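PDB 6GF6: zona pellucida sperm-binding protein 1 from Gallus gallus, which probably cross-links the filaments of the avian egg coat through homodimers formed by its N-terminal ZP-N1 domain, the part crystallised here. Local coordinates for residues K34-F39 against R84-E89. The protein carries 2 engineered substitutions. Sequence-based numbering, arbitrary orientation.
Sequences KVLDEF and RVQLEE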
loop_
_atom_site.group_PDB
_atom_site.type_symbol
_atom_site.label_atom_id
_atom_site.label_comp_id
_atom_site.label_asym_id
_atom_site.label_seq_id
_atom_site.Cartn_x
_atom_site.Cartn_y
_atom_site.Cartn_z
ATOM N N LYS B 34 12.116 -9.502 -5.411
ATOM C CA LYS B 34 12.346 -10.374 -4.268
ATOM C C LYS B 34 13.099 -9.603 -3.195
ATOM O O LYS B 34 14.034 -8.856 -3.498
ATOM C CB LYS B 34 13.139 -11.632 -4.647
ATOM C CG LYS B 34 12.384 -12.636 -5.506
ATOM C CD LYS B 34 12.633 -12.399 -6.988
ATOM C CE LYS B 34 12.157 -13.579 -7.824
ATOM N NZ LYS B 34 10.687 -13.786 -7.713
ATOM N N VAL B 35 12.687 -9.787 -1.946
ATOM C CA VAL B 35 13.352 -9.172 -0.804
ATOM C C VAL B 35 14.506 -10.061 -0.368
ATOM O O VAL B 35 14.368 -11.288 -0.293
ATOM C CB VAL B 35 12.356 -8.943 0.347
ATOM C CG1 VAL B 35 13.071 -8.391 1.572
ATOM C CG2 VAL B 35 11.246 -8.002 -0.093
ATOM N N LEU B 36 15.650 -9.445 -0.085
ATOM C CA LEU B 36 16.855 -10.157 0.320
ATOM C C LEU B 36 17.162 -9.899 1.790
ATOM O O LEU B 36 16.990 -8.780 2.284
ATOM C CB LEU B 36 18.061 -9.739 -0.526
ATOM C CG LEU B 36 17.901 -9.820 -2.041
ATOM C CD1 LEU B 36 19.156 -9.287 -2.713
ATOM C CD2 LEU B 36 17.622 -11.250 -2.482
ATOM N N ASP B 37 17.577 -10.948 2.493
ATOM C CA ASP B 37 18.078 -10.828 3.854
ATOM C C ASP B 37 19.595 -10.986 3.829
ATOM O O ASP B 37 20.202 -11.190 2.775
ATOM C CB ASP B 37 17.385 -11.838 4.782
ATOM C CG ASP B 37 17.802 -13.282 4.530
ATOM O OD1 ASP B 37 18.623 -13.549 3.629
ATOM O OD2 ASP B 37 17.269 -14.165 5.237
ATOM N N GLU B 38 20.215 -10.868 5.005
ATOM C CA GLU B 38 21.669 -10.932 5.090
ATOM C C GLU B 38 22.229 -12.303 4.723
ATOM O O GLU B 38 23.444 -12.430 4.547
ATOM C CB GLU B 38 22.127 -10.534 6.498
ATOM C CG GLU B 38 21.620 -11.426 7.628
ATOM C CD GLU B 38 20.301 -10.946 8.209
ATOM O OE1 GLU B 38 19.576 -10.197 7.519
ATOM O OE2 GLU B 38 19.992 -11.313 9.363
ATOM N N PHE B 39 21.383 -13.319 4.584
ATOM C CA PHE B 39 21.831 -14.651 4.205
ATOM C C PHE B 39 21.626 -14.938 2.729
ATOM O O PHE B 39 21.907 -16.054 2.286
ATOM C CB PHE B 39 21.091 -15.709 5.031
ATOM C CG PHE B 39 21.242 -15.533 6.515
ATOM C CD1 PHE B 39 22.375 -15.996 7.165
ATOM C CD2 PHE B 39 20.266 -14.889 7.256
ATOM C CE1 PHE B 39 22.525 -15.837 8.532
ATOM C CE2 PHE B 39 20.409 -14.723 8.622
ATOM C CZ PHE B 39 21.545 -15.196 9.259
ATOM N N ARG B 84 17.337 -4.498 0.966
ATOM C CA ARG B 84 17.943 -5.002 -0.256
ATOM C C ARG B 84 16.908 -5.785 -1.048
ATOM O O ARG B 84 16.217 -6.648 -0.495
ATOM C CB ARG B 84 19.158 -5.874 0.064
ATOM C CG ARG B 84 20.340 -5.074 0.597
ATOM C CD ARG B 84 21.543 -5.933 0.964
ATOM N NE ARG B 84 21.938 -6.856 -0.105
ATOM C CZ ARG B 84 21.908 -8.184 -0.020
ATOM N NH1 ARG B 84 21.503 -8.796 1.089
ATOM N NH2 ARG B 84 22.294 -8.913 -1.057
ATOM N N VAL B 85 16.782 -5.454 -2.328
ATOM C CA VAL B 85 15.778 -6.033 -3.208
ATOM C C VAL B 85 16.472 -6.492 -4.478
ATOM O O VAL B 85 17.384 -5.823 -4.971
ATOM C CB VAL B 85 14.656 -5.027 -3.546
ATOM C CG1 VAL B 85 13.642 -5.652 -4.496
ATOM C CG2 VAL B 85 13.966 -4.547 -2.280
ATOM N N GLN B 86 16.039 -7.630 -5.007
ATOM C CA GLN B 86 16.505 -8.124 -6.294
ATOM C C GLN B 86 15.418 -7.907 -7.335
ATOM O O GLN B 86 14.248 -8.214 -7.088
ATOM C CB GLN B 86 16.875 -9.606 -6.215
ATOM C CG GLN B 86 17.492 -10.151 -7.495
ATOM C CD GLN B 86 17.731 -11.643 -7.438
ATOM O OE1 GLN B 86 17.254 -12.325 -6.534
ATOM N NE2 GLN B 86 18.466 -12.160 -8.414
ATOM N N LEU B 87 15.804 -7.349 -8.479
ATOM C CA LEU B 87 14.919 -7.187 -9.626
ATOM C C LEU B 87 15.327 -8.188 -10.687
ATOM O O LEU B 87 16.492 -8.213 -11.102
ATOM C CB LEU B 87 14.988 -5.772 -10.196
ATOM C CG LEU B 87 14.548 -4.634 -9.287
ATOM C CD1 LEU B 87 15.668 -4.279 -8.351
ATOM C CD2 LEU B 87 14.151 -3.428 -10.121
ATOM N N GLU B 88 14.381 -9.007 -11.118
ATOM C CA GLU B 88 14.618 -9.983 -12.172
ATOM C C GLU B 88 13.843 -9.528 -13.397
ATOM O O GLU B 88 12.611 -9.614 -13.427
ATOM C CB GLU B 88 14.199 -11.381 -11.737
ATOM C CG GLU B 88 15.088 -11.956 -10.657
ATOM C CD GLU B 88 14.858 -13.432 -10.430
ATOM O OE1 GLU B 88 13.754 -13.929 -10.744
ATOM O OE2 GLU B 88 15.789 -14.090 -9.923
ATOM N N GLU B 89 14.557 -9.011 -14.385
ATOM C CA GLU B 89 13.930 -8.666 -15.650
ATOM C C GLU B 89 13.639 -9.942 -16.418
ATOM O O GLU B 89 14.523 -10.785 -16.589
ATOM C CB GLU B 89 14.831 -7.737 -16.461
ATOM C CG GLU B 89 14.178 -7.207 -17.727
ATOM C CD GLU B 89 15.073 -6.262 -18.507
ATOM O OE1 GLU B 89 14.584 -5.657 -19.484
ATOM O OE2 GLU B 89 16.264 -6.133 -18.156
HETATM O O HOH W 1 17.161 -6.367 3.027
#
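L36 lies against R84 with their side chains crossing at about a right angle, and the leucine's carbons can be traced outward one by one. L36 CB sits 3.6 Å from R84 O and also overlies the rim of one guanidinium face. With L36 CG anti to the carbonyl carbon (chi1 -53°), the branch leans over the neighbouring strand, where L36 CG comes 4.1 Å from Q86 N. There it forks: L36 CD1 approaches R84 NH2 at 3.6 Å, whereas L36 CD2 reaches Q86 CB. Cutting the side chain back to an alanine would keep CB over the guanidinium but is likely to lose the CD1 contact with R84 NH2 and open a gap beside Q86 CB.

R84 has its chain bent at chi3 (51°), which brings R84 NH1 to D37 O near the guanidinium plane; this bond is weak, bent to 126° at the hydrogen. Its firmer partner is E101, a salt bridge through R84 NH2. Strands 30-36 and 80-90 pair antiparallel within the Ig-like ZP-N1 domain, K34 and Q86 forming a hydrogen-bonded pair and V35 and V85 a non-hydrogen-bonded one, with V35 CA 4.6 Å from V85 CA. K34 N donates to Q86 O, and Q86 N returns a nearly straight 2.8 Å bond to K34 O.

Further along, K34 CE lies 3.3 Å from E88 OE1, but K34 NZ stays 4.3 Å from E88 OE1, too far to count as a salt bridge; K34 pairs with E44 and E88 with R42. K34 and E88 share a zinc site seen in this protein, although no zinc is bound to this chain.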